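Local coordinates for protein phosphatidylinositol-specific phospholipase C1 (PDB 3H4X) that belongs to the calcium-dependent phosphoinositide phospholipase C family and folds as a single-chain alpha/beta barrel of the TIM type, at residues R46-A51 against A57-D62; G106-M111 against F189-I194; T265-S270 against V309-A314; I271-Y276 against L283-A288; G165-A170 against V174-W179. All blocks are in the same frame, centred on the assembly; numbering follows the deposited sequence. Where two conformers were deposited one is given.

Eight parallel strands close into a TIM-type barrel, and interactions 1, 2 and 4 each join one of its strands to a helix outside. Along the chain, interaction 1 comes first; interaction 2 follows, with interaction 5 nested inside the loop it closes; interaction 3 comes last and encloses interaction 4. Interactions 1 and 2 have centres 9 Å apart and touch through F48, L61, C107 and M111. Interactions 3 and 4, 6 Å apart between centres, meet through Y266, L283 and M285. The centres of the two pairs are 23 to 27 Å apart, although L58 and E192 both meet I284 of strand 282-286. Interaction 5 packs a peripheral helix, its centre about 29 Å from that of interaction 1, but W179 meets L190 of interaction 2.

Interaction 1: R46-A51 against A57-D62; sequences RYFADA and ALLELD. With EOH (ethanol), chain T.
The phenyl end of F48 is the bump here, and it fits into the notch between two leucines, L59 and L61, that stand two residues apart along one strand. Its CE1 rests on CD2 of L61 at 3.7 Å, while the ring tip CZ reaches CD1 of L59 at 4.1 Å. Both methyls come at the ring obliquely, and the L61 side chain lies at about a right angle to that of F48. With CG anti to the backbone N (chi1 -163°), the aromatic side chain is swung in toward the strand, although its first bond does not aim there. The forked end of L59 has a second neighbour: both methyls rest against A51 CB, each at 4.2 Å, and CD2 also leans on A51 O at 3.8 Å. A51 has no more than a methyl here, so the fork of L59 comes close to the helix backbone. This is the first beta-alpha-beta unit of the TIM-type barrel, with strand 31-36 leading through the short helix 48-52 into the parallel strand 58-64, and the two leucines point outward from the barrel wall. The helix starts from Y47 at the N-cap, whose backbone N donates to D50 OD2 (3.1 Å); the other carboxylate oxygen of D50 makes a salt bridge with R96. Alongside, C107 and M111 of helix 104-117 pack on F48, and C107 on L61 as well. On the other face of the strand E60 points away from the helix; in one of its two conformers, OE2 takes a weak hydrogen bond from the O of an ethanol, 3.2 Å off, probably left by the crystallisation liquor.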
# COMPACT_ATOMS: atom_id res chain seq x y z
N ARG A 46 -7.44 16.04 -9.12
CA ARG A 46 -7.05 17.43 -8.91
C ARG A 46 -6.50 17.64 -7.50
O ARG A 46 -5.47 18.30 -7.32
CB ARG A 46 -8.23 18.37 -9.17
CG ARG A 46 -7.86 19.83 -9.06
CD ARG A 46 -9.00 20.73 -9.50
NE ARG A 46 -8.72 22.13 -9.22
CZ ARG A 46 -7.85 22.88 -9.89
NH1 ARG A 46 -7.16 22.35 -10.89
NH2 ARG A 46 -7.66 24.15 -9.56
N TYR A 47 -7.20 17.09 -6.51
CA TYR A 47 -6.74 17.12 -5.13
C TYR A 47 -6.68 15.70 -4.60
O TYR A 47 -7.43 14.83 -5.05
CB TYR A 47 -7.71 17.92 -4.25
CG TYR A 47 -7.74 19.39 -4.58
CD1 TYR A 47 -6.82 20.27 -4.02
CD2 TYR A 47 -8.70 19.91 -5.43
CE1 TYR A 47 -6.86 21.63 -4.33
CE2 TYR A 47 -8.75 21.25 -5.74
CZ TYR A 47 -7.83 22.10 -5.18
OH TYR A 47 -7.89 23.44 -5.49
N PHE A 48 -5.81 15.46 -3.63
CA PHE A 48 -5.75 14.14 -3.02
C PHE A 48 -7.11 13.75 -2.43
O PHE A 48 -7.46 12.58 -2.39
CB PHE A 48 -4.64 14.02 -1.98
CG PHE A 48 -4.30 12.60 -1.65
CD1 PHE A 48 -3.72 11.78 -2.60
CD2 PHE A 48 -4.60 12.07 -0.40
CE1 PHE A 48 -3.43 10.46 -2.31
CE2 PHE A 48 -4.30 10.75 -0.11
CZ PHE A 48 -3.71 9.95 -1.06
N ALA A 49 -7.88 14.74 -1.98
CA ALA A 49 -9.23 14.48 -1.48
C ALA A 49 -10.06 13.76 -2.54
O ALA A 49 -10.90 12.93 -2.21
CB ALA A 49 -9.91 15.77 -1.06
N ASP A 50 -9.84 14.10 -3.81
CA ASP A 50 -10.55 13.43 -4.89
C ASP A 50 -10.14 11.97 -5.02
O ASP A 50 -10.97 11.11 -5.34
CB ASP A 50 -10.36 14.17 -6.21
CG ASP A 50 -10.92 15.57 -6.18
OD1 ASP A 50 -12.08 15.73 -5.73
OD2 ASP A 50 -10.20 16.50 -6.58
N ALA A 51 -8.86 11.67 -4.78
CA ALA A 51 -8.42 10.28 -4.77
C ALA A 51 -9.11 9.53 -3.63
O ALA A 51 -9.58 8.41 -3.80
CB ALA A 51 -6.90 10.20 -4.62
N ALA A 57 -9.87 1.17 -3.20
CA ALA A 57 -9.45 0.50 -1.97
C ALA A 57 -7.97 0.69 -1.68
O ALA A 57 -7.51 0.49 -0.55
CB ALA A 57 -9.76 -0.98 -2.09
N LEU A 58 -7.21 1.05 -2.71
CA LEU A 58 -5.77 1.20 -2.61
C LEU A 58 -5.37 2.43 -3.39
O LEU A 58 -5.81 2.62 -4.53
CB LEU A 58 -5.07 -0.06 -3.16
CG LEU A 58 -3.54 -0.11 -3.19
CD1 LEU A 58 -3.07 -1.55 -3.30
CD2 LEU A 58 -2.95 0.73 -4.31
N LEU A 59 -4.57 3.29 -2.76
CA LEU A 59 -4.06 4.49 -3.40
C LEU A 59 -2.55 4.45 -3.27
O LEU A 59 -2.03 4.26 -2.17
CB LEU A 59 -4.60 5.75 -2.72
CG LEU A 59 -6.12 5.91 -2.74
CD1 LEU A 59 -6.51 7.10 -1.88
CD2 LEU A 59 -6.65 6.06 -4.15
N GLU A 60 -1.85 4.63 -4.38
CA GLU A 60 -0.40 4.50 -4.36
C GLU A 60 0.30 5.85 -4.37
O GLU A 60 -0.10 6.78 -5.09
CB GLU A 60 0.04 3.64 -5.53
CG GLU A 60 1.50 3.26 -5.51
CD GLU A 60 1.86 2.38 -6.69
OE1 GLU A 60 0.95 2.05 -7.48
OE2 GLU A 60 3.04 2.01 -6.81
N LEU A 61 1.35 5.94 -3.55
CA LEU A 61 2.15 7.15 -3.37
C LEU A 61 3.62 6.84 -3.58
O LEU A 61 4.11 5.81 -3.11
CB LEU A 61 2.00 7.67 -1.94
CG LEU A 61 0.62 8.05 -1.44
CD1 LEU A 61 0.68 8.52 0.01
CD2 LEU A 61 0.02 9.13 -2.32
N ASP A 62 4.33 7.75 -4.25
CA ASP A 62 5.78 7.65 -4.43
C ASP A 62 6.48 8.65 -3.51
O ASP A 62 6.24 9.85 -3.62
CB ASP A 62 6.16 7.94 -5.88
CG ASP A 62 5.68 6.88 -6.85
OD1 ASP A 62 5.60 5.69 -6.46
OD2 ASP A 62 5.39 7.22 -8.01
C1 EOH T . 4.73 -1.84 -8.01
C2 EOH T . 5.85 -1.83 -9.04
O EOH T . 3.79 -0.80 -8.21

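Interaction 2: G106-M111 against F189-I194; sequences GCLSDM and FLFELI
M111 sets its terminal methyl over the face of the F189 ring, and this is where the contact is tight. CE stands 3.6 Å from the ring centroid and 16° off the normal, a CH-pi contact, displaced toward the rim so that its nearest ring atom is CD1 of F189 at 3.5 Å. The bend at chi3 (63°) folds the methyl down onto the ring, while SD stays above the same face at 5.1 Å from the centroid, a more distant Met-aromatic contact. The same CE also touches F191 CZ at 4.0 Å, so one methyl bridges two phenylalanines that project from the same side of the strand. Toward the start of the helical segment the fit thins out: L108 offers just CD2, 3.9 Å from F191 CZ. S109 faces the partly exposed outer side, where its OG bonds with K152 and with A105 O. The segment axes stay 12.4 Å apart, and large side chains span that gap. L126 of strand 124-130 packs against both M111 and F189, and helix 142-153 adds I149 and L153 against F191, so helix 104-117 reaches over the intervening barrel strand to strand 189-195.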
# COMPACT_ATOMS: atom_id res chain seq x y z
N GLY A 106 2.02 16.61 4.28
CA GLY A 106 0.83 17.26 3.73
C GLY A 106 -0.22 16.25 3.28
O GLY A 106 -1.41 16.45 3.49
N CYS A 107 0.24 15.18 2.64
CA CYS A 107 -0.66 14.10 2.25
C CYS A 107 -1.37 13.51 3.47
O CYS A 107 -2.59 13.32 3.47
CB CYS A 107 0.13 13.01 1.53
SG CYS A 107 -0.86 11.61 1.02
N LEU A 108 -0.60 13.22 4.51
CA LEU A 108 -1.14 12.66 5.73
C LEU A 108 -2.15 13.61 6.38
O LEU A 108 -3.15 13.17 6.94
CB LEU A 108 -0.01 12.32 6.71
CG LEU A 108 0.90 11.16 6.28
CD1 LEU A 108 2.14 11.15 7.16
CD2 LEU A 108 0.16 9.83 6.33
N SER A 109 -1.88 14.91 6.31
CA SER A 109 -2.83 15.89 6.80
C SER A 109 -4.14 15.82 6.02
O SER A 109 -5.22 15.87 6.61
CB SER A 109 -2.24 17.30 6.74
OG SER A 109 -1.17 17.45 7.65
N ASP A 110 -4.06 15.71 4.70
CA ASP A 110 -5.27 15.59 3.89
C ASP A 110 -6.04 14.34 4.31
O ASP A 110 -7.27 14.37 4.43
CB ASP A 110 -4.93 15.48 2.39
CG ASP A 110 -4.47 16.80 1.79
OD1 ASP A 110 -4.33 17.79 2.53
OD2 ASP A 110 -4.25 16.82 0.56
N MET A 111 -5.32 13.25 4.51
CA MET A 111 -5.94 11.99 4.93
C MET A 111 -6.66 12.13 6.26
O MET A 111 -7.78 11.65 6.43
CB MET A 111 -4.89 10.88 5.02
CG MET A 111 -4.34 10.44 3.68
SD MET A 111 -3.00 9.25 3.82
CE MET A 111 -3.81 7.87 4.61
N PHE A 189 -6.99 3.28 8.05
CA PHE A 189 -5.99 3.29 7.00
C PHE A 189 -4.98 2.20 7.30
O PHE A 189 -4.63 1.95 8.45
CB PHE A 189 -5.24 4.62 6.97
CG PHE A 189 -6.09 5.79 6.57
CD1 PHE A 189 -6.59 5.91 5.29
CD2 PHE A 189 -6.37 6.79 7.49
CE1 PHE A 189 -7.37 7.00 4.93
CE2 PHE A 189 -7.14 7.88 7.14
CZ PHE A 189 -7.64 7.99 5.86
N LEU A 190 -4.49 1.57 6.24
CA LEU A 190 -3.38 0.65 6.33
C LEU A 190 -2.30 1.15 5.39
O LEU A 190 -2.59 1.88 4.44
CB LEU A 190 -3.81 -0.77 5.96
CG LEU A 190 -4.88 -1.39 6.87
CD1 LEU A 190 -6.29 -1.01 6.42
CD2 LEU A 190 -4.74 -2.90 6.93
N PHE A 191 -1.06 0.76 5.65
CA PHE A 191 0.06 1.15 4.81
C PHE A 191 0.83 -0.07 4.35
O PHE A 191 1.08 -0.98 5.15
CB PHE A 191 1.01 2.09 5.57
CG PHE A 191 0.44 3.45 5.81
CD1 PHE A 191 0.71 4.50 4.95
CD2 PHE A 191 -0.38 3.69 6.90
CE1 PHE A 191 0.18 5.75 5.16
CE2 PHE A 191 -0.92 4.95 7.12
CZ PHE A 191 -0.63 5.98 6.24
N GLU A 192 1.21 -0.08 3.08
CA GLU A 192 2.08 -1.09 2.49
C GLU A 192 3.34 -0.39 2.00
O GLU A 192 3.26 0.70 1.43
CB GLU A 192 1.38 -1.74 1.28
CG GLU A 192 2.29 -2.65 0.45
CD GLU A 192 1.77 -2.93 -0.95
OE1 GLU A 192 0.68 -2.43 -1.33
OE2 GLU A 192 2.48 -3.65 -1.70
N LEU A 193 4.51 -0.99 2.23
CA LEU A 193 5.76 -0.45 1.72
C LEU A 193 6.38 -1.38 0.69
O LEU A 193 6.47 -2.59 0.93
CB LEU A 193 6.77 -0.28 2.86
CG LEU A 193 6.58 0.92 3.79
CD1 LEU A 193 7.31 0.72 5.11
CD2 LEU A 193 7.06 2.19 3.10
N ILE A 194 6.80 -0.84 -0.45
CA ILE A 194 7.66 -1.58 -1.37
C ILE A 194 8.92 -0.79 -1.67
O ILE A 194 8.94 0.44 -1.57
CB ILE A 194 6.96 -1.95 -2.71
CG1 ILE A 194 6.53 -0.69 -3.48
CG2 ILE A 194 5.81 -2.90 -2.48
CD1 ILE A 194 6.28 -0.96 -4.96

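Interaction 3: T265-S270 against V309-A314; sequences TYLNGS and VRQLAA
L267 pushes its forked end onto L312, the two side chains meeting at about a right angle. CD2 of L267 lies 3.5 Å from CD2 of L312, tighter than usual for two methyls, and CD1 of L267 follows at 3.8 Å from that same carbon. The second partner is Q311: a chi1 of 180° stretches its chain away from its own N, and the amide end reaches back over the leucine, placing NE2 at 3.4 Å and CD at 3.7 Å from L267 CD2. L267 with buried L312 is the apolar part; at the more exposed margin the Q311 amide lies over the L267 methyl in van der Waals contact. L267 is the first residue to leave helix 263-266, and the chain then turns sharply, with G269, at phi 100°, carrying it through the bend. N268 N still bonds to T265 O, and N268 OD1 makes an Asx turn by accepting from S270 N at 3.0 Å. S270 OG donates to that OD1 as well, at 2.6 Å, in the plane of the carbonyl, so two bonds hold the side-chain amide of N268 in the turn. V291 touches both L267 and Q311. Deeper in, M285 of strand 282-286 lies against L267 and L312, while helix 302-314 packs through V309 and A313 on strand 31-36. The turn after helix 263-266 thus packs on the C-terminal part of helix 302-314, outside strand 282-286.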
# COMPACT_ATOMS: atom_id res chain seq x y z
N THR A 265 2.13 -11.68 -14.80
CA THR A 265 3.07 -12.68 -14.31
C THR A 265 2.38 -13.68 -13.38
O THR A 265 2.56 -14.90 -13.51
CB THR A 265 4.28 -12.02 -13.63
OG1 THR A 265 4.92 -11.13 -14.55
CG2 THR A 265 5.28 -13.07 -13.18
N TYR A 266 1.57 -13.18 -12.45
CA TYR A 266 0.84 -14.06 -11.55
C TYR A 266 -0.09 -15.00 -12.29
O TYR A 266 -0.43 -16.07 -11.79
CB TYR A 266 0.02 -13.26 -10.53
CG TYR A 266 0.84 -12.72 -9.38
CD1 TYR A 266 1.61 -13.57 -8.59
CD2 TYR A 266 0.84 -11.37 -9.08
CE1 TYR A 266 2.36 -13.08 -7.54
CE2 TYR A 266 1.58 -10.87 -8.03
CZ TYR A 266 2.35 -11.73 -7.27
OH TYR A 266 3.09 -11.22 -6.23
N LEU A 267 -0.52 -14.60 -13.48
CA LEU A 267 -1.46 -15.40 -14.25
C LEU A 267 -0.81 -16.21 -15.36
O LEU A 267 -1.50 -16.81 -16.18
CB LEU A 267 -2.57 -14.51 -14.82
CG LEU A 267 -3.78 -14.30 -13.91
CD1 LEU A 267 -3.38 -13.70 -12.56
CD2 LEU A 267 -4.81 -13.44 -14.60
N ASN A 268 0.52 -16.24 -15.40
CA ASN A 268 1.21 -16.86 -16.54
C ASN A 268 1.47 -18.36 -16.41
O ASN A 268 2.09 -18.96 -17.29
CB ASN A 268 2.49 -16.10 -16.92
CG ASN A 268 3.65 -16.37 -15.97
OD1 ASN A 268 3.61 -17.28 -15.15
ND2 ASN A 268 4.70 -15.57 -16.09
N GLY A 269 0.99 -18.95 -15.32
CA GLY A 269 1.09 -20.39 -15.12
C GLY A 269 2.21 -20.84 -14.19
O GLY A 269 2.23 -21.99 -13.76
N SER A 270 3.13 -19.94 -13.88
CA SER A 270 4.33 -20.30 -13.12
C SER A 270 4.16 -20.19 -11.61
O SER A 270 5.00 -20.67 -10.85
CB SER A 270 5.51 -19.43 -13.55
OG SER A 270 5.27 -18.07 -13.26
N VAL A 309 -11.20 -7.41 -13.12
CA VAL A 309 -11.21 -7.52 -11.66
C VAL A 309 -11.70 -8.90 -11.23
O VAL A 309 -11.13 -9.53 -10.34
CB VAL A 309 -12.05 -6.41 -11.02
CG1 VAL A 309 -12.20 -6.65 -9.53
CG2 VAL A 309 -11.42 -5.06 -11.28
N ARG A 310 -12.77 -9.38 -11.86
CA ARG A 310 -13.31 -10.70 -11.54
C ARG A 310 -12.29 -11.80 -11.84
O ARG A 310 -12.17 -12.76 -11.07
CB ARG A 310 -14.60 -10.95 -12.31
CG ARG A 310 -15.74 -10.04 -11.90
CD ARG A 310 -16.29 -10.43 -10.55
NE ARG A 310 -17.54 -9.74 -10.25
CZ ARG A 310 -18.38 -10.11 -9.29
NH1 ARG A 310 -18.11 -11.16 -8.53
NH2 ARG A 310 -19.50 -9.42 -9.09
N GLN A 311 -11.58 -11.67 -12.95
CA GLN A 311 -10.57 -12.66 -13.30
C GLN A 311 -9.48 -12.71 -12.23
O GLN A 311 -9.07 -13.78 -11.79
CB GLN A 311 -9.94 -12.35 -14.66
CG GLN A 311 -8.86 -13.36 -15.06
CD GLN A 311 -8.10 -12.97 -16.31
OE1 GLN A 311 -8.19 -11.84 -16.78
NE2 GLN A 311 -7.35 -13.92 -16.85
N LEU A 312 -9.02 -11.54 -11.80
CA LEU A 312 -7.97 -11.49 -10.80
C LEU A 312 -8.45 -11.96 -9.43
O LEU A 312 -7.69 -12.58 -8.69
CB LEU A 312 -7.34 -10.09 -10.74
CG LEU A 312 -6.69 -9.69 -12.07
CD1 LEU A 312 -5.94 -8.38 -11.95
CD2 LEU A 312 -5.78 -10.80 -12.59
N ALA A 313 -9.71 -11.68 -9.11
CA ALA A 313 -10.30 -12.19 -7.87
C ALA A 313 -10.27 -13.72 -7.86
O ALA A 313 -9.91 -14.34 -6.87
CB ALA A 313 -11.72 -11.68 -7.71
N ALA A 314 -10.67 -14.33 -8.98
CA ALA A 314 -10.67 -15.79 -9.08
C ALA A 314 -9.25 -16.34 -8.97
O ALA A 314 -9.05 -17.46 -8.49
CB ALA A 314 -11.33 -16.23 -10.37

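Interaction 4: I271-Y276 against L283-A288; sequences IDTSWY and LIMTDA
L283 lays one methyl on the ring of Y276. Its branch point, trans to the N (chi1 -176°), is carried out to the helix, which sets CD1 4.0 Å from the ring centroid, 7° off the normal and so squarely over the face. CD2, the other branch, slides alongside CD2 of Y276 at 3.9 Å and also meets T273 CB at 4.2 Å. The opposite face of the tyrosine is covered by its own neighbour W275, whose CE3 sits 3.5 Å above the plane, so the ring is held between methyl and indole; F259 of the next strand meets it edge-to-face. In the TIM-type barrel this belongs to the beta-alpha-beta crossover from strand 258-262 through helices 263-266 and 274-278 to the parallel strand 282-286. M285, extended beyond CG, sends CE to T273 CG2 at 4.1 Å, the two side chains crossing at about a right angle. The torsion of T273 (chi1 54°) leaves that methyl facing M285, while OG1 is bonded to A315 O. Just upstream, D272 OD1 makes a capping bond in the turn leading into helix 274-278, accepting from S274 OG at 2.7 Å and, weakly, from S274 N.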
# COMPACT_ATOMS: atom_id res chain seq x y z
N ILE A 271 3.07 -19.57 -11.17
CA ILE A 271 2.87 -19.27 -9.76
C ILE A 271 1.52 -19.78 -9.27
O ILE A 271 0.49 -19.52 -9.88
CB ILE A 271 2.97 -17.76 -9.50
CG1 ILE A 271 4.35 -17.25 -9.91
CG2 ILE A 271 2.68 -17.45 -8.03
CD1 ILE A 271 4.44 -15.74 -10.02
N ASP A 272 1.54 -20.51 -8.16
CA ASP A 272 0.32 -20.98 -7.53
C ASP A 272 -0.22 -19.89 -6.61
O ASP A 272 0.19 -19.77 -5.46
CB ASP A 272 0.60 -22.25 -6.72
CG ASP A 272 -0.62 -22.75 -5.98
OD1 ASP A 272 -1.72 -22.19 -6.18
OD2 ASP A 272 -0.48 -23.71 -5.19
N THR A 273 -1.15 -19.08 -7.11
CA THR A 273 -1.63 -17.95 -6.32
C THR A 273 -2.57 -18.36 -5.19
O THR A 273 -2.82 -17.57 -4.29
CB THR A 273 -2.29 -16.87 -7.20
OG1 THR A 273 -3.31 -17.47 -7.99
CG2 THR A 273 -1.26 -16.22 -8.11
N SER A 274 -3.08 -19.59 -5.22
CA SER A 274 -3.95 -20.06 -4.14
C SER A 274 -3.20 -20.08 -2.80
O SER A 274 -3.80 -19.96 -1.74
CB SER A 274 -4.54 -21.43 -4.45
OG SER A 274 -3.58 -22.46 -4.30
N TRP A 275 -1.88 -20.25 -2.87
CA TRP A 275 -1.03 -20.28 -1.69
C TRP A 275 -1.26 -19.06 -0.81
O TRP A 275 -1.34 -19.16 0.42
CB TRP A 275 0.43 -20.35 -2.14
CG TRP A 275 1.46 -20.43 -1.06
CD1 TRP A 275 1.85 -21.54 -0.38
CD2 TRP A 275 2.27 -19.35 -0.57
NE1 TRP A 275 2.85 -21.22 0.51
CE2 TRP A 275 3.12 -19.88 0.42
CE3 TRP A 275 2.35 -17.98 -0.87
CZ2 TRP A 275 4.04 -19.10 1.11
CZ3 TRP A 275 3.27 -17.21 -0.18
CH2 TRP A 275 4.10 -17.78 0.80
N TYR A 276 -1.38 -17.89 -1.44
CA TYR A 276 -1.57 -16.63 -0.72
C TYR A 276 -2.92 -16.59 -0.02
O TYR A 276 -3.04 -16.12 1.11
CB TYR A 276 -1.44 -15.43 -1.66
CG TYR A 276 -0.10 -15.37 -2.34
CD1 TYR A 276 0.95 -14.67 -1.77
CD2 TYR A 276 0.12 -16.04 -3.53
CE1 TYR A 276 2.19 -14.63 -2.38
CE2 TYR A 276 1.35 -16.01 -4.14
CZ TYR A 276 2.38 -15.30 -3.56
OH TYR A 276 3.62 -15.27 -4.16
N LEU A 283 -2.39 -10.03 -1.45
CA LEU A 283 -1.73 -10.16 -2.74
C LEU A 283 -2.15 -8.99 -3.63
O LEU A 283 -3.29 -8.91 -4.08
CB LEU A 283 -2.10 -11.49 -3.39
CG LEU A 283 -1.43 -11.84 -4.72
CD1 LEU A 283 0.09 -11.80 -4.60
CD2 LEU A 283 -1.88 -13.21 -5.21
N ILE A 284 -1.22 -8.07 -3.88
CA ILE A 284 -1.47 -6.93 -4.75
C ILE A 284 -0.98 -7.26 -6.15
O ILE A 284 0.20 -7.57 -6.33
CB ILE A 284 -0.75 -5.64 -4.25
CG1 ILE A 284 -1.34 -5.12 -2.94
CG2 ILE A 284 -0.85 -4.54 -5.30
CD1 ILE A 284 -1.10 -6.00 -1.74
N MET A 285 -1.88 -7.19 -7.13
CA MET A 285 -1.54 -7.45 -8.52
C MET A 285 -1.56 -6.15 -9.31
O MET A 285 -2.61 -5.52 -9.47
CB MET A 285 -2.49 -8.46 -9.14
CG MET A 285 -2.48 -9.82 -8.47
SD MET A 285 -3.16 -11.06 -9.58
CE MET A 285 -3.05 -12.53 -8.56
N THR A 286 -0.39 -5.75 -9.79
CA THR A 286 -0.21 -4.47 -10.46
C THR A 286 -0.36 -4.57 -11.97
O THR A 286 -0.27 -5.66 -12.56
CB THR A 286 1.15 -3.84 -10.10
OG1 THR A 286 2.20 -4.76 -10.43
CG2 THR A 286 1.23 -3.53 -8.61
N ASP A 287 -0.59 -3.43 -12.61
CA ASP A 287 -0.80 -3.38 -14.05
C ASP A 287 -1.83 -4.42 -14.49
O ASP A 287 -1.59 -5.21 -15.41
CB ASP A 287 0.52 -3.55 -14.80
CG ASP A 287 1.43 -2.35 -14.63
OD1 ASP A 287 0.94 -1.21 -14.79
OD2 ASP A 287 2.63 -2.53 -14.33
N ALA A 288 -2.97 -4.41 -13.83
CA ALA A 288 -4.05 -5.36 -14.10
C ALA A 288 -4.48 -5.36 -15.57
O ALA A 288 -4.94 -6.37 -16.09
CB ALA A 288 -5.24 -5.07 -13.20

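Interaction 5: G165-A170 against V174-W179; sequences GGHATA and VRAGGW
At V174 a chi1 of 84° turns CG1 in between the backbone N and the carbonyl carbon, where it lies 3.6 Å from A170 O; the backbone of the helical turn itself brings V174 CB to 3.5 Å from the same oxygen. This is the opening turn of helix 170-177, one of the outer helices of the barrel protein: V174 N donates to A170 O at 2.9 Å, the i to i+4 bond of an alpha helix. That oxygen therefore has the amide of V174 as its partner and two side-chain carbons of the same residue close by. H167, farther back in the loop after helix 160-164, has its imidazole turned toward the helix by a chi1 of -70°, but it touches lightly: CE1 lies 4.4 Å from A176 CB, approached obliquely. Both of these residues are exposed, whereas A170 and V174 are buried, so the contact runs from a covered end held by a backbone bond to a loose one at the surface. E172, in the first turn of the helix, serves the loop twice: its N bonds with OG1 of T169, the N-cap, and its OE2 bonds with H167 ND1 and, weakly, with A168 N. The bond to ND1 probably fixes the turn of the ring, and the carboxylate would tend to polarise the imidazole. Inward, A170 packs on T164 of helix 160-164, and V174 on V257 and Y281. The helix ends as G178, positive in phi, turns the chain away, and its N still reaches back to V174 O at 2.8 Å.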
# COMPACT_ATOMS: atom_id res chain seq x y z
N GLY A 165 -1.20 -8.87 17.49
CA GLY A 165 -1.70 -9.11 18.84
C GLY A 165 -0.63 -9.73 19.72
O GLY A 165 0.48 -9.22 19.80
N GLY A 166 -0.98 -10.83 20.38
CA GLY A 166 -0.04 -11.51 21.28
C GLY A 166 0.80 -12.57 20.61
O GLY A 166 1.60 -13.25 21.26
N HIS A 167 0.63 -12.73 19.30
CA HIS A 167 1.40 -13.73 18.55
C HIS A 167 2.87 -13.33 18.44
O HIS A 167 3.22 -12.17 18.63
CB HIS A 167 0.80 -13.92 17.15
CG HIS A 167 -0.53 -14.61 17.15
ND1 HIS A 167 -0.66 -15.98 17.20
CD2 HIS A 167 -1.79 -14.11 17.11
CE1 HIS A 167 -1.94 -16.30 17.19
NE2 HIS A 167 -2.65 -15.19 17.13
N ALA A 168 3.71 -14.30 18.13
CA ALA A 168 5.15 -14.05 18.03
C ALA A 168 5.51 -13.22 16.80
O ALA A 168 6.43 -12.40 16.84
CB ALA A 168 5.92 -15.35 18.03
N THR A 169 4.79 -13.44 15.70
CA THR A 169 5.06 -12.73 14.45
C THR A 169 3.77 -12.47 13.69
O THR A 169 2.74 -13.10 13.94
CB THR A 169 5.96 -13.54 13.51
OG1 THR A 169 5.24 -14.69 13.03
CG2 THR A 169 7.24 -13.98 14.22
N ALA A 170 3.83 -11.55 12.73
CA ALA A 170 2.69 -11.24 11.89
C ALA A 170 2.26 -12.46 11.09
O ALA A 170 1.07 -12.72 10.91
CB ALA A 170 3.01 -10.08 10.96
N VAL A 174 -1.45 -14.07 11.13
CA VAL A 174 -2.31 -14.02 9.96
C VAL A 174 -2.73 -15.42 9.50
O VAL A 174 -3.88 -15.64 9.12
CB VAL A 174 -1.68 -13.18 8.83
CG1 VAL A 174 -0.71 -14.01 8.00
CG2 VAL A 174 -2.76 -12.53 7.96
N ARG A 175 -1.80 -16.36 9.54
CA ARG A 175 -2.11 -17.73 9.14
C ARG A 175 -3.14 -18.36 10.06
O ARG A 175 -4.04 -19.07 9.61
CB ARG A 175 -0.85 -18.59 9.11
CG ARG A 175 0.06 -18.29 7.93
CD ARG A 175 1.24 -19.25 7.88
NE ARG A 175 0.80 -20.63 7.72
CZ ARG A 175 1.62 -21.68 7.76
NH1 ARG A 175 2.92 -21.51 7.94
NH2 ARG A 175 1.13 -22.91 7.61
N ALA A 176 -3.01 -18.10 11.36
CA ALA A 176 -3.86 -18.73 12.36
C ALA A 176 -5.26 -18.13 12.42
O ALA A 176 -6.25 -18.85 12.55
CB ALA A 176 -3.20 -18.66 13.73
N GLY A 177 -5.34 -16.81 12.35
CA GLY A 177 -6.58 -16.10 12.62
C GLY A 177 -7.07 -15.16 11.54
O GLY A 177 -8.18 -14.66 11.63
N GLY A 178 -6.24 -14.91 10.53
CA GLY A 178 -6.62 -14.02 9.43
C GLY A 178 -6.77 -12.56 9.82
O GLY A 178 -6.31 -12.13 10.88
N TRP A 179 -7.43 -11.81 8.95
CA TRP A 179 -7.63 -10.37 9.13
C TRP A 179 -9.01 -10.08 9.71
O TRP A 179 -9.91 -10.91 9.59
CB TRP A 179 -7.52 -9.65 7.78
CG TRP A 179 -6.17 -9.74 7.15
CD1 TRP A 179 -5.68 -10.78 6.42
CD2 TRP A 179 -5.14 -8.75 7.19
NE1 TRP A 179 -4.40 -10.50 6.00
CE2 TRP A 179 -4.05 -9.26 6.46
CE3 TRP A 179 -5.03 -7.48 7.76
CZ2 TRP A 179 -2.86 -8.55 6.30
CZ3 TRP A 179 -3.85 -6.78 7.60
CH2 TRP A 179 -2.78 -7.31 6.88